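Local coordinates for sugar fermentation stimulation protein homolog (Pyrococcus furiosus, PDB 4DA2) that probably binds DNA, joining an OB-fold domain to a calcium-binding domain of the PD-(D/E)xK nuclease type, at residues 2-7 / 89-94; 32-37 / 61-66; 131-136 / 170-175. The protein carries 1 engineered substitution. All blocks are in the same frame, centred on the assembly; numbering follows the deposited sequence.

Contact 1. Residues 2-7 / 89-94; sequences MKLMEV and EKIIEK
L4 and I91 form the firm centre of a helix-on-sheet packing in which the N-terminal strand 2-6, paired antiparallel with strand 220-229 of the ten-stranded mixed sheet, receives the last turn of helix 81-93. The strand and helix axes come within 8.5 Å and run at 121° to one another. With L4 CG anti to its carbonyl carbon (chi1 -67°), the isobutyl group carries both methyls to I91: CD2 lies 3.6 Å from I91 CG1, while CD1 reaches 3.9 Å from I91 CD1, the two side chains crossing at a slant. Branched aliphatic residues suit this position because Y223, L213, A87 and L96 also lie against L4, so the inner side is largely apolar.

The outer side is looser and holds the charged residues. M5 sends its sulfur across the lysine chain nearly at a right angle, SD resting 4.1 Å from K90 CG; the thioether and the lysine methylenes give apolar contact where both residues are only partly exposed. K3 turns away from the helix and is held by E6 and E220. No direct hydrogen bond joins strand and helix. Instead a water donates to L4 O at 2.9 Å and takes only weak bonds from K90 NZ and K94 NZ. The ammonium groups of the long lysines thus reach this water and, for K90, a long salt bridge to E93. Their carbons meet the strand lower down: K90 sets CG against M5 and CD against the carbonyl of L4, and K94 CE comes to 3.3 Å from L4 O.

Contact 2. Residues 32-37 / 61-66; sequences IERALI and GKTRYI
L36 and Y65 are joined by the backbone bond that ties strand 31-36 to the beginning of strand 65-72. This is the parallel pairing of the third and fifth strands that closes the barrel of an OB fold. L36 N gives its hydrogen to Y65 O over 2.8 Å in a nearly straight bond (174°), with the donor tilted from the carbonyl plane. A35 CA adds a CH...O contact to the same oxygen, and L36 goes on to a backbone bond with L67.

The side chain of L36 can be followed outward. Its CB sits 3.6 Å from Y65 O and 3.6 Å from T63 OG1, and faces I66 CG1 more distantly. CG, anti to the backbone N (chi1 -153°), passes 3.9 Å from T63 OG1, and the tip methyl CD1 approaches that hydroxyl to 3.4 Å, T63 crossing it at about a right angle. Leucine gives an apolar branch that rests on the threonine and on K58.

On the other face, that of A35 and Y65, the carboxylate of E33 reaches the Y65 ring, CD lying 3.7 Å from CE2, their planes turned 48° apart. E33 OE1 also makes a 3.6 Å salt bridge to R64 NH1. R34 stretches out, T63 CG2 beneath one guanidinium face, and meets K62 NZ at its edge, 3.3 Å from NH1: two donors, exposed and of like charge.

The chemistry implies that cohesion probably rests chiefly on the backbone bond, with modest apolar contact. T63 OG1 and Y65 N are buried without a polar partner, a probable cost, while the charges at the rim offer a long salt bridge against a likely repulsion.

Contact 3. Residues 131-136 / 170-175; sequences ETKSAV and AMIVFI. With CA (calcium ion), chain C.
E131 and M171 open a run of five backbone hydrogen bonds between parallel strands. E131 N donates to M171 O, V173 N to E131 O, K133 N to V173 O, I175 N to K133 O, and A135 N to I175 O; I175 N makes the straightest (178°).

Apolar contacts flank this framework. T132 and V173 stand side by side, CG2 being 4.1 Å from V173 CB. On the face with E131 and K133, K133 CB lies 3.8 Å from F174 CD1 and K133 CG meets I172 CD1 at 3.9 Å, so the lysine's carbons share the hydrophobic layer.

One side chain and one main-chain carbonyl hold a calcium ion: E131 OE2 and T132 O each bind it at 2.4 Å, with three waters and D118 among the other ligands. D118 also holds, with E109, a second calcium nearby. E131 gets there with CG anti to its N (chi1 175°) and a bend at chi2. K133 NZ donates to E131 OE2 over 2.8 Å from above the carboxylate plane, to a metal-bound water at 2.7 Å, and to H156 ND1. A methionine in place of K133 would probably leave E131 OE2, that water and H156 without their shared donor, and the metal-bound carboxylate without the positive charge beside it.

Together D118, E131 and K133 are consistent with the metal site of the PD-(D/E)xK nuclease fold, with glutamate and lysine projecting from the same strand face.

How the contacts relate
From the N terminus the chain lays down strand 2-6, then builds the OB domain before helix 81-93 returns it to that strand. Contact 1 therefore closes a long loop, and contact 2 falls within it, closing a shorter loop between strands 31-36 and 65-72 of the barrel. Contact 3 follows in series, closing a third loop, which includes helix 151-165, inside the nuclease-type domain. None of the loops cross. Contacts 1 and 3 reach the same mixed sheet, their centres about 16 Å apart; contact 2, in the other sheet, has its centre about 26 Å from that of contact 3. Pairing with strand 220-229 places strand 2-6 in the C-terminal domain's sheet.

Contact 1. Residues 2-7 / 89-94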
ATOM      1  N   MET A   2      17.355   0.339   2.671  1.00 18.38           N
ATOM      2  CA  MET A   2      17.782   1.672   2.279  1.00 19.95           C
ATOM      3  C   MET A   2      16.668   2.707   2.460  1.00 29.88           C
ATOM      4  O   MET A   2      15.479   2.363   2.463  1.00 23.30           O
ATOM      5  CB  MET A   2      18.371   1.682   0.854  1.00 33.12           C
ATOM      6  CG  MET A   2      17.431   1.340  -0.278  1.00 52.57           C
ATOM      7  SD  MET A   2      18.336   0.877  -1.789  1.00 26.46           S
ATOM      8  CE  MET A   2      19.368   2.314  -2.047  1.00 38.46           C
ATOM      9  N   LYS A   3      17.053   3.966   2.646  1.00 28.82           N
ATOM     10  CA  LYS A   3      16.071   5.043   2.854  1.00 22.62           C
ATOM     11  C   LYS A   3      15.479   5.581   1.557  1.00 33.50           C
ATOM     12  O   LYS A   3      16.207   5.814   0.603  1.00 27.47           O
ATOM     13  CB  LYS A   3      16.720   6.163   3.659  1.00 22.60           C
ATOM     14  CG  LYS A   3      15.868   7.419   3.775  1.00 29.36           C
ATOM     15  CD  LYS A   3      16.266   8.248   4.979  1.00 38.11           C
ATOM     16  CE  LYS A   3      17.418   9.164   4.662  1.00 38.05           C
ATOM     17  NZ  LYS A   3      17.596  10.158   5.747  1.00 38.13           N
ATOM     18  N   LEU A   4      14.161   5.777   1.524  1.00 23.53           N
ATOM     19  CA  LEU A   4      13.496   6.314   0.341  1.00 25.91           C
ATOM     20  C   LEU A   4      13.196   7.791   0.463  1.00 25.24           C
ATOM     21  O   LEU A   4      13.328   8.538  -0.510  1.00 24.11           O
ATOM     22  CB  LEU A   4      12.157   5.611   0.077  1.00 24.24           C
ATOM     23  CG  LEU A   4      12.142   4.153  -0.335  1.00 20.79           C
ATOM     24  CD1 LEU A   4      10.718   3.683  -0.554  1.00 18.02           C
ATOM     25  CD2 LEU A   4      13.012   3.914  -1.588  1.00 28.14           C
ATOM     26  N   MET A   5      12.713   8.192   1.643  1.00 20.27           N
ATOM     27  CA  MET A   5      12.183   9.531   1.859  1.00 18.65           C
ATOM     28  C   MET A   5      11.940   9.734   3.372  1.00 14.40           C
ATOM     29  O   MET A   5      12.138   8.817   4.157  1.00 23.81           O
ATOM     30  CB  MET A   5      10.862   9.748   1.107  1.00 25.10           C
ATOM     31  CG  MET A   5       9.799   8.659   1.323  1.00 26.21           C
ATOM     32  SD  MET A   5       8.228   8.970   0.489  1.00 27.71           S
ATOM     33  CE  MET A   5       7.604  10.399   1.374  1.00 19.55           C
ATOM     34  N   GLU A   6      11.495  10.933   3.717  1.00 20.48           N
ATOM     35  CA  GLU A   6      11.226  11.319   5.096  1.00 24.13           C
ATOM     36  C   GLU A   6       9.904  12.046   5.171  1.00 27.12           C
ATOM     37  O   GLU A   6       9.562  12.833   4.284  1.00 33.30           O
ATOM     38  CB  GLU A   6      12.338  12.233   5.612  1.00 30.51           C
ATOM     39  CG  GLU A   6      13.709  11.602   5.619  1.00 78.14           C
ATOM     40  CD  GLU A   6      14.823  12.602   5.855  1.00 33.48           C
ATOM     41  OE1 GLU A   6      14.605  13.827   5.673  1.00 38.30           O
ATOM     42  OE2 GLU A   6      15.922  12.149   6.212  1.00 43.07           O
ATOM     43  N   VAL A   7       9.170  11.788   6.246  1.00 23.85           N
ATOM     44  CA  VAL A   7       7.936  12.493   6.533  1.00 23.72           C
ATOM     45  C   VAL A   7       8.176  13.375   7.755  1.00 33.86           C
ATOM     46  O   VAL A   7       8.604  12.897   8.801  1.00 24.57           O
ATOM     47  CB  VAL A   7       6.798  11.498   6.813  1.00 19.69           C
ATOM     48  CG1 VAL A   7       5.545  12.211   7.331  1.00 32.06           C
ATOM     49  CG2 VAL A   7       6.491  10.693   5.561  1.00 17.94           C
ATOM     50  N   GLU A  89       6.619   5.507  -5.813  1.00 13.74           N
ATOM     51  CA  GLU A  89       7.124   6.514  -6.738  1.00 17.60           C
ATOM     52  C   GLU A  89       8.618   6.837  -6.513  1.00 14.75           C
ATOM     53  O   GLU A  89       9.342   7.068  -7.470  1.00 14.27           O
ATOM     54  CB  GLU A  89       6.252   7.781  -6.682  1.00 17.89           C
ATOM     55  CG  GLU A  89       4.852   7.525  -7.276  1.00 12.64           C
ATOM     56  CD  GLU A  89       3.769   8.496  -6.837  1.00 45.89           C
ATOM     57  OE1 GLU A  89       4.088   9.630  -6.461  1.00 37.91           O
ATOM     58  OE2 GLU A  89       2.577   8.115  -6.872  1.00 33.62           O
ATOM     59  N   LYS A  90       9.074   6.815  -5.262  1.00 17.86           N
ATOM     60  CA  LYS A  90      10.489   7.028  -4.983  1.00 19.81           C
ATOM     61  C   LYS A  90      11.315   5.850  -5.466  1.00 14.36           C
ATOM     62  O   LYS A  90      12.400   6.028  -6.039  1.00 21.12           O
ATOM     63  CB  LYS A  90      10.706   7.289  -3.487  1.00 24.19           C
ATOM     64  CG  LYS A  90      10.160   8.644  -3.063  1.00 22.71           C
ATOM     65  CD  LYS A  90      11.152   9.732  -3.464  1.00 37.31           C
ATOM     66  CE  LYS A  90      10.554  11.072  -3.236  1.00 26.04           C
ATOM     67  NZ  LYS A  90      11.540  12.163  -3.457  1.00 48.10           N
ATOM     68  N   ILE A  91      10.810   4.640  -5.214  1.00 11.61           N
ATOM     69  CA  ILE A  91      11.428   3.424  -5.751  1.00 16.74           C
ATOM     70  C   ILE A  91      11.592   3.497  -7.282  1.00 22.58           C
ATOM     71  O   ILE A  91      12.676   3.185  -7.824  1.00 17.16           O
ATOM     72  CB  ILE A  91      10.657   2.171  -5.298  1.00 14.02           C
ATOM     73  CG1 ILE A  91      10.873   1.961  -3.794  1.00 18.06           C
ATOM     74  CG2 ILE A  91      11.068   0.927  -6.108  1.00 14.73           C
ATOM     75  CD1 ILE A  91       9.979   0.905  -3.201  1.00 14.18           C
ATOM     76  N   ILE A  92      10.541   3.938  -7.978  1.00 15.87           N
ATOM     77  CA  ILE A  92      10.611   4.127  -9.443  1.00 14.51           C
ATOM     78  C   ILE A  92      11.641   5.209  -9.834  1.00 16.51           C
ATOM     79  O   ILE A  92      12.475   5.014 -10.749  1.00 20.82           O
ATOM     80  CB  ILE A  92       9.210   4.405 -10.069  1.00 14.27           C
ATOM     81  CG1 ILE A  92       8.252   3.210  -9.862  1.00 14.57           C
ATOM     82  CG2 ILE A  92       9.292   4.787 -11.582  1.00 17.65           C
ATOM     83  CD1 ILE A  92       8.724   1.844 -10.415  1.00 20.15           C
ATOM     84  N   GLU A  93      11.584   6.340  -9.137  1.00 18.47           N
ATOM     85  CA  GLU A  93      12.471   7.482  -9.382  1.00 20.12           C
ATOM     86  C   GLU A  93      13.933   7.097  -9.250  1.00 25.77           C
ATOM     87  O   GLU A  93      14.752   7.435 -10.119  1.00 21.28           O
ATOM     88  CB  GLU A  93      12.188   8.600  -8.385  1.00 15.87           C
ATOM     89  CG  GLU A  93      11.123   9.576  -8.830  1.00 65.27           C
ATOM     90  CD  GLU A  93      10.750  10.572  -7.744  1.00 43.43           C
ATOM     91  OE1 GLU A  93      11.670  11.122  -7.087  1.00 41.56           O
ATOM     92  OE2 GLU A  93       9.535  10.807  -7.557  1.00 44.65           O
ATOM     93  N   LYS A  94      14.242   6.388  -8.167  1.00 23.92           N
ATOM     94  CA  LYS A  94      15.619   6.020  -7.818  1.00 26.28           C
ATOM     95  C   LYS A  94      16.078   4.762  -8.575  1.00 20.15           C
ATOM     96  O   LYS A  94      17.219   4.307  -8.418  1.00 22.59           O
ATOM     97  CB  LYS A  94      15.732   5.816  -6.302  1.00 17.92           C
ATOM     98  CG  LYS A  94      15.637   7.105  -5.481  1.00 21.33           C
ATOM     99  CD  LYS A  94      15.631   6.778  -3.996  1.00 28.11           C
ATOM    100  CE  LYS A  94      15.128   7.948  -3.158  1.00 44.45           C
ATOM    101  NZ  LYS A  94      16.083   9.082  -3.088  1.00 76.07           N
TER
HETATM  102  O   HOH W   1      14.165  11.133  -1.408  1.00 39.70           O

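Contact 2. Residues 32-37 / 61-66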
ATOM      1  N   ILE A  32      -8.549  16.141  21.286  1.00 21.19           N
ATOM      2  CA  ILE A  32      -9.149  15.133  20.415  1.00 22.06           C
ATOM      3  C   ILE A  32      -9.256  15.699  18.998  1.00 29.04           C
ATOM      4  O   ILE A  32      -9.866  16.754  18.790  1.00 23.56           O
ATOM      5  CB  ILE A  32     -10.515  14.618  20.930  1.00 22.25           C
ATOM      6  CG1 ILE A  32     -10.364  13.994  22.320  1.00 29.01           C
ATOM      7  CG2 ILE A  32     -11.098  13.588  19.943  1.00 20.51           C
ATOM      8  CD1 ILE A  32     -11.681  13.536  22.956  1.00 17.09           C
ATOM      9  N   GLU A  33      -8.654  15.011  18.020  1.00 17.18           N
ATOM     10  CA  GLU A  33      -8.589  15.557  16.673  1.00 15.75           C
ATOM     11  C   GLU A  33      -9.138  14.594  15.631  1.00 19.71           C
ATOM     12  O   GLU A  33      -8.954  13.394  15.735  1.00 23.27           O
ATOM     13  CB  GLU A  33      -7.135  15.852  16.293  1.00 24.40           C
ATOM     14  CG  GLU A  33      -6.490  16.974  17.088  1.00 20.58           C
ATOM     15  CD  GLU A  33      -6.955  18.337  16.641  1.00 20.94           C
ATOM     16  OE1 GLU A  33      -7.743  18.427  15.663  1.00 32.19           O
ATOM     17  OE2 GLU A  33      -6.550  19.324  17.270  1.00 41.00           O
ATOM     18  N   ARG A  34      -9.796  15.152  14.626  1.00 16.60           N
ATOM     19  CA  ARG A  34     -10.221  14.394  13.442  1.00 32.94           C
ATOM     20  C   ARG A  34      -9.013  14.110  12.535  1.00 33.06           C
ATOM     21  O   ARG A  34      -8.267  15.024  12.198  1.00 18.98           O
ATOM     22  CB  ARG A  34     -11.304  15.174  12.694  1.00 31.25           C
ATOM     23  CG  ARG A  34     -12.244  14.329  11.865  1.00 32.40           C
ATOM     24  CD  ARG A  34     -13.339  15.189  11.249  1.00 20.03           C
ATOM     25  NE  ARG A  34     -14.196  14.461  10.339  1.00 47.68           N
ATOM     26  CZ  ARG A  34     -14.774  15.005   9.279  1.00 22.50           C
ATOM     27  NH1 ARG A  34     -14.542  16.275   8.978  1.00 45.82           N
ATOM     28  NH2 ARG A  34     -15.547  14.272   8.496  1.00103.67           N
ATOM     29  N   ALA A  35      -8.810  12.839  12.163  1.00 19.02           N
ATOM     30  CA  ALA A  35      -7.670  12.439  11.353  1.00 24.74           C
ATOM     31  C   ALA A  35      -8.152  11.648  10.148  1.00 33.42           C
ATOM     32  O   ALA A  35      -8.973  10.744  10.276  1.00 19.08           O
ATOM     33  CB  ALA A  35      -6.686  11.585  12.200  1.00 19.10           C
ATOM     34  N   LEU A  36      -7.658  12.012   8.971  1.00 15.71           N
ATOM     35  CA  LEU A  36      -8.010  11.328   7.748  1.00 18.91           C
ATOM     36  C   LEU A  36      -7.425   9.916   7.720  1.00 20.07           C
ATOM     37  O   LEU A  36      -6.296   9.700   8.118  1.00 21.88           O
ATOM     38  CB  LEU A  36      -7.443  12.105   6.559  1.00 25.73           C
ATOM     39  CG  LEU A  36      -8.186  11.940   5.245  1.00 27.70           C
ATOM     40  CD1 LEU A  36      -9.556  12.606   5.333  1.00 31.83           C
ATOM     41  CD2 LEU A  36      -7.374  12.532   4.085  1.00 35.06           C
ATOM     42  N   ILE A  37      -8.214   8.967   7.238  1.00 17.41           N
ATOM     43  CA  ILE A  37      -7.747   7.607   7.019  1.00 17.67           C
ATOM     44  C   ILE A  37      -7.869   7.340   5.506  1.00 21.45           C
ATOM     45  O   ILE A  37      -8.958   7.448   4.921  1.00 21.22           O
ATOM     46  CB  ILE A  37      -8.598   6.575   7.830  1.00 19.02           C
ATOM     47  CG1 ILE A  37      -8.370   6.723   9.339  1.00 25.52           C
ATOM     48  CG2 ILE A  37      -8.311   5.123   7.338  1.00 19.40           C
ATOM     49  CD1 ILE A  37      -9.463   6.055  10.201  1.00 29.11           C
ATOM     50  N   GLY A  61      -7.949  20.435   3.185  1.00 83.11           N
ATOM     51  CA  GLY A  61      -9.005  21.379   3.507  1.00 60.15           C
ATOM     52  C   GLY A  61      -9.872  20.889   4.650  1.00 33.49           C
ATOM     53  O   GLY A  61      -9.869  21.481   5.735  1.00 48.26           O
ATOM     54  N   LYS A  62     -10.600  19.801   4.409  1.00 32.59           N
ATOM     55  CA  LYS A  62     -11.617  19.327   5.354  1.00 36.98           C
ATOM     56  C   LYS A  62     -11.047  18.864   6.696  1.00 49.81           C
ATOM     57  O   LYS A  62     -11.611  19.166   7.752  1.00 75.05           O
ATOM     58  CB  LYS A  62     -12.508  18.240   4.729  1.00 44.23           C
ATOM     59  CG  LYS A  62     -13.773  17.970   5.536  1.00 43.93           C
ATOM     60  CD  LYS A  62     -14.741  17.032   4.826  1.00110.80           C
ATOM     61  CE  LYS A  62     -15.737  16.404   5.807  1.00 57.96           C
ATOM     62  NZ  LYS A  62     -16.526  17.400   6.593  1.00 60.65           N
ATOM     63  N   THR A  63      -9.934  18.140   6.651  1.00 39.99           N
ATOM     64  CA  THR A  63      -9.304  17.628   7.873  1.00 40.12           C
ATOM     65  C   THR A  63      -7.848  18.113   7.935  1.00 21.96           C
ATOM     66  O   THR A  63      -7.209  18.240   6.891  1.00 29.66           O
ATOM     67  CB  THR A  63      -9.418  16.089   7.952  1.00 64.25           C
ATOM     68  OG1 THR A  63      -8.675  15.493   6.882  1.00 60.59           O
ATOM     69  CG2 THR A  63     -10.885  15.665   7.826  1.00 37.90           C
ATOM     70  N   ARG A  64      -7.365  18.406   9.142  1.00 31.31           N
ATOM     71  CA  ARG A  64      -6.038  18.985   9.354  1.00 33.26           C
ATOM     72  C   ARG A  64      -4.955  17.961   9.669  1.00 28.79           C
ATOM     73  O   ARG A  64      -3.784  18.323   9.775  1.00 30.40           O
ATOM     74  CB  ARG A  64      -6.057  20.018  10.491  1.00 27.28           C
ATOM     75  CG  ARG A  64      -7.176  21.054  10.426  1.00 54.05           C
ATOM     76  CD  ARG A  64      -6.775  22.435  10.991  1.00 66.17           C
ATOM     77  NE  ARG A  64      -5.773  22.442  12.069  1.00149.04           N
ATOM     78  CZ  ARG A  64      -5.931  21.920  13.288  1.00137.09           C
ATOM     79  NH1 ARG A  64      -7.044  21.283  13.617  1.00 39.43           N
ATOM     80  NH2 ARG A  64      -4.952  22.009  14.181  1.00 53.34           N
ATOM     81  N   TYR A  65      -5.348  16.697   9.852  1.00 18.93           N
ATOM     82  CA  TYR A  65      -4.364  15.644  10.127  1.00 16.36           C
ATOM     83  C   TYR A  65      -4.613  14.416   9.292  1.00 18.16           C
ATOM     84  O   TYR A  65      -5.747  14.110   8.965  1.00 19.02           O
ATOM     85  CB  TYR A  65      -4.409  15.248  11.600  1.00 19.87           C
ATOM     86  CG  TYR A  65      -3.976  16.346  12.522  1.00 21.19           C
ATOM     87  CD1 TYR A  65      -2.637  16.469  12.904  1.00 18.34           C
ATOM     88  CD2 TYR A  65      -4.897  17.275  13.005  1.00 32.22           C
ATOM     89  CE1 TYR A  65      -2.235  17.494  13.760  1.00 33.80           C
ATOM     90  CE2 TYR A  65      -4.500  18.295  13.858  1.00 38.74           C
ATOM     91  CZ  TYR A  65      -3.171  18.396  14.230  1.00 38.05           C
ATOM     92  OH  TYR A  65      -2.782  19.407  15.075  1.00 38.40           O
ATOM     93  N   ILE A  66      -3.529  13.722   8.943  1.00 17.76           N
ATOM     94  CA  ILE A  66      -3.621  12.414   8.300  1.00 17.23           C
ATOM     95  C   ILE A  66      -3.052  11.375   9.269  1.00 17.68           C
ATOM     96  O   ILE A  66      -1.945  11.553   9.810  1.00 13.66           O
ATOM     97  CB  ILE A  66      -2.829  12.392   6.979  1.00 17.23           C
ATOM     98  CG1 ILE A  66      -3.286  13.524   6.059  1.00 20.13           C
ATOM     99  CG2 ILE A  66      -3.002  11.060   6.253  1.00 23.20           C
ATOM    100  CD1 ILE A  66      -2.288  13.828   5.001  1.00 15.20           C
TER

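Contact 3. Residues 131-136 / 170-175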
ATOM      1  N   GLU A 131      -0.460  -1.674 -10.898  1.00 13.38           N
ATOM      2  CA  GLU A 131      -1.385  -1.434  -9.799  1.00 17.54           C
ATOM      3  C   GLU A 131      -0.665  -1.766  -8.493  1.00 20.34           C
ATOM      4  O   GLU A 131       0.001  -2.820  -8.395  1.00 16.69           O
ATOM      5  CB  GLU A 131      -2.659  -2.293  -9.964  1.00 14.05           C
ATOM      6  CG  GLU A 131      -3.672  -2.230  -8.805  1.00 14.94           C
ATOM      7  CD  GLU A 131      -4.203  -0.815  -8.567  1.00 14.16           C
ATOM      8  OE1 GLU A 131      -4.228  -0.024  -9.543  1.00 17.47           O
ATOM      9  OE2 GLU A 131      -4.556  -0.487  -7.396  1.00 17.21           O
ATOM     10  N   THR A 132      -0.758  -0.861  -7.515  1.00 12.21           N
ATOM     11  CA  THR A 132      -0.137  -1.123  -6.217  1.00 12.46           C
ATOM     12  C   THR A 132      -1.224  -1.343  -5.178  1.00 15.09           C
ATOM     13  O   THR A 132      -2.270  -0.665  -5.213  1.00 16.67           O
ATOM     14  CB  THR A 132       0.860  -0.020  -5.789  1.00 17.85           C
ATOM     15  OG1 THR A 132       0.160   1.224  -5.655  1.00 24.79           O
ATOM     16  CG2 THR A 132       1.954   0.140  -6.836  1.00 19.36           C
ATOM     17  N   LYS A 133      -1.038  -2.335  -4.311  1.00 13.78           N
ATOM     18  CA  LYS A 133      -2.019  -2.591  -3.228  1.00 13.01           C
ATOM     19  C   LYS A 133      -1.393  -2.608  -1.837  1.00 15.88           C
ATOM     20  O   LYS A 133      -0.276  -3.061  -1.675  1.00 13.97           O
ATOM     21  CB  LYS A 133      -2.730  -3.923  -3.458  1.00 13.83           C
ATOM     22  CG  LYS A 133      -3.484  -3.976  -4.793  1.00 24.34           C
ATOM     23  CD  LYS A 133      -4.959  -3.907  -4.588  1.00 32.69           C
ATOM     24  CE  LYS A 133      -5.718  -3.765  -5.899  1.00 26.41           C
ATOM     25  NZ  LYS A 133      -6.167  -2.342  -6.004  1.00 28.11           N
ATOM     26  N   SER A 134      -2.135  -2.104  -0.847  1.00 14.45           N
ATOM     27  CA  SER A 134      -1.684  -2.153   0.540  1.00 10.93           C
ATOM     28  C   SER A 134      -1.723  -3.582   1.067  1.00 10.16           C
ATOM     29  O   SER A 134      -2.748  -4.271   0.944  1.00 16.69           O
ATOM     30  CB  SER A 134      -2.576  -1.284   1.410  1.00 11.26           C
ATOM     31  OG  SER A 134      -2.159  -1.341   2.779  1.00 16.21           O
ATOM     32  N   ALA A 135      -0.620  -4.013   1.674  1.00 10.51           N
ATOM     33  CA  ALA A 135      -0.571  -5.326   2.335  1.00 11.14           C
ATOM     34  C   ALA A 135      -0.045  -5.213   3.747  1.00 12.93           C
ATOM     35  O   ALA A 135       1.139  -5.448   4.015  1.00 12.90           O
ATOM     36  CB  ALA A 135       0.277  -6.318   1.516  1.00 13.21           C
ATOM     37  N   VAL A 136      -0.916  -4.809   4.659  1.00 15.99           N
ATOM     38  CA  VAL A 136      -0.471  -4.527   6.030  1.00 14.68           C
ATOM     39  C   VAL A 136      -1.157  -5.436   7.063  1.00 16.19           C
ATOM     40  O   VAL A 136      -1.169  -5.131   8.279  1.00 20.74           O
ATOM     41  CB  VAL A 136      -0.546  -3.008   6.396  1.00 17.65           C
ATOM     42  CG1 VAL A 136       0.476  -2.208   5.536  1.00 18.67           C
ATOM     43  CG2 VAL A 136      -1.966  -2.447   6.223  1.00 13.78           C
ATOM     44  N   ALA A 170       1.631  -5.999 -17.705  1.00 19.96           N
ATOM     45  CA  ALA A 170       0.854  -5.671 -16.533  1.00 14.65           C
ATOM     46  C   ALA A 170       1.557  -6.196 -15.279  1.00 15.21           C
ATOM     47  O   ALA A 170       2.162  -7.282 -15.300  1.00 14.02           O
ATOM     48  CB  ALA A 170      -0.554  -6.259 -16.645  1.00 12.20           C
ATOM     49  N   MET A 171       1.462  -5.422 -14.198  1.00 15.09           N
ATOM     50  CA  MET A 171       2.108  -5.755 -12.910  1.00 15.31           C
ATOM     51  C   MET A 171       1.245  -5.345 -11.728  1.00 12.19           C
ATOM     52  O   MET A 171       0.607  -4.276 -11.749  1.00 14.03           O
ATOM     53  CB  MET A 171       3.472  -5.056 -12.783  1.00 13.45           C
ATOM     54  CG  MET A 171       4.224  -5.413 -11.512  1.00 17.19           C
ATOM     55  SD  MET A 171       5.821  -4.569 -11.393  1.00 21.74           S
ATOM     56  CE  MET A 171       6.763  -5.704 -12.399  1.00 23.61           C
ATOM     57  N   ILE A 172       1.185  -6.220 -10.717  1.00 12.53           N
ATOM     58  CA  ILE A 172       0.648  -5.851  -9.420  1.00 11.10           C
ATOM     59  C   ILE A 172       1.749  -5.890  -8.383  1.00 17.80           C
ATOM     60  O   ILE A 172       2.542  -6.829  -8.323  1.00 15.71           O
ATOM     61  CB  ILE A 172      -0.631  -6.682  -8.994  1.00  9.03           C
ATOM     62  CG1 ILE A 172      -1.262  -6.139  -7.705  1.00 13.98           C
ATOM     63  CG2 ILE A 172      -0.331  -8.190  -8.854  1.00 12.86           C
ATOM     64  CD1 ILE A 172      -2.663  -6.687  -7.471  1.00 14.46           C
ATOM     65  N   VAL A 173       1.810  -4.832  -7.587  1.00 15.43           N
ATOM     66  CA  VAL A 173       2.835  -4.710  -6.556  1.00  8.70           C
ATOM     67  C   VAL A 173       2.164  -4.568  -5.212  1.00 11.88           C
ATOM     68  O   VAL A 173       1.438  -3.580  -4.982  1.00 15.53           O
ATOM     69  CB  VAL A 173       3.734  -3.500  -6.801  1.00 11.26           C
ATOM     70  CG1 VAL A 173       4.806  -3.406  -5.679  1.00 15.05           C
ATOM     71  CG2 VAL A 173       4.425  -3.562  -8.195  1.00 14.38           C
ATOM     72  N   PHE A 174       2.413  -5.521  -4.314  1.00 11.11           N
ATOM     73  CA  PHE A 174       1.908  -5.432  -2.947  1.00  7.95           C
ATOM     74  C   PHE A 174       2.910  -4.675  -2.069  1.00 14.04           C
ATOM     75  O   PHE A 174       4.096  -4.996  -2.018  1.00 12.57           O
ATOM     76  CB  PHE A 174       1.601  -6.854  -2.418  1.00 11.89           C
ATOM     77  CG  PHE A 174       0.523  -7.536  -3.188  1.00 18.69           C
ATOM     78  CD1 PHE A 174      -0.810  -7.218  -2.946  1.00 18.69           C
ATOM     79  CD2 PHE A 174       0.823  -8.439  -4.212  1.00 13.67           C
ATOM     80  CE1 PHE A 174      -1.844  -7.813  -3.674  1.00 20.30           C
ATOM     81  CE2 PHE A 174      -0.223  -9.068  -4.934  1.00 16.34           C
ATOM     82  CZ  PHE A 174      -1.546  -8.732  -4.678  1.00 21.19           C
ATOM     83  N   ILE A 175       2.418  -3.642  -1.400  1.00 12.08           N
ATOM     84  CA  ILE A 175       3.256  -2.838  -0.524  1.00 12.20           C
ATOM     85  C   ILE A 175       3.088  -3.364   0.905  1.00  9.77           C
ATOM     86  O   ILE A 175       2.095  -3.052   1.602  1.00 14.51           O
ATOM     87  CB  ILE A 175       2.882  -1.326  -0.620  1.00 13.75           C
ATOM     88  CG1 ILE A 175       2.898  -0.857  -2.094  1.00 16.83           C
ATOM     89  CG2 ILE A 175       3.840  -0.513   0.230  1.00 16.27           C
ATOM     90  CD1 ILE A 175       4.267  -0.995  -2.816  1.00 22.55           C
TER
HETATM   91 CA    CA C 301      -3.789   1.056  -5.776  1.00 14.23          CA
HETATM   92  O   HOH W   2      -5.419  -0.217  -4.525  1.00 24.85           O
HETATM   93  O   HOH W   3      -6.032   2.377  -5.928  1.00 29.13           O
HETATM   94  O   HOH W   4      -2.526   2.957  -4.852  1.00 31.04           O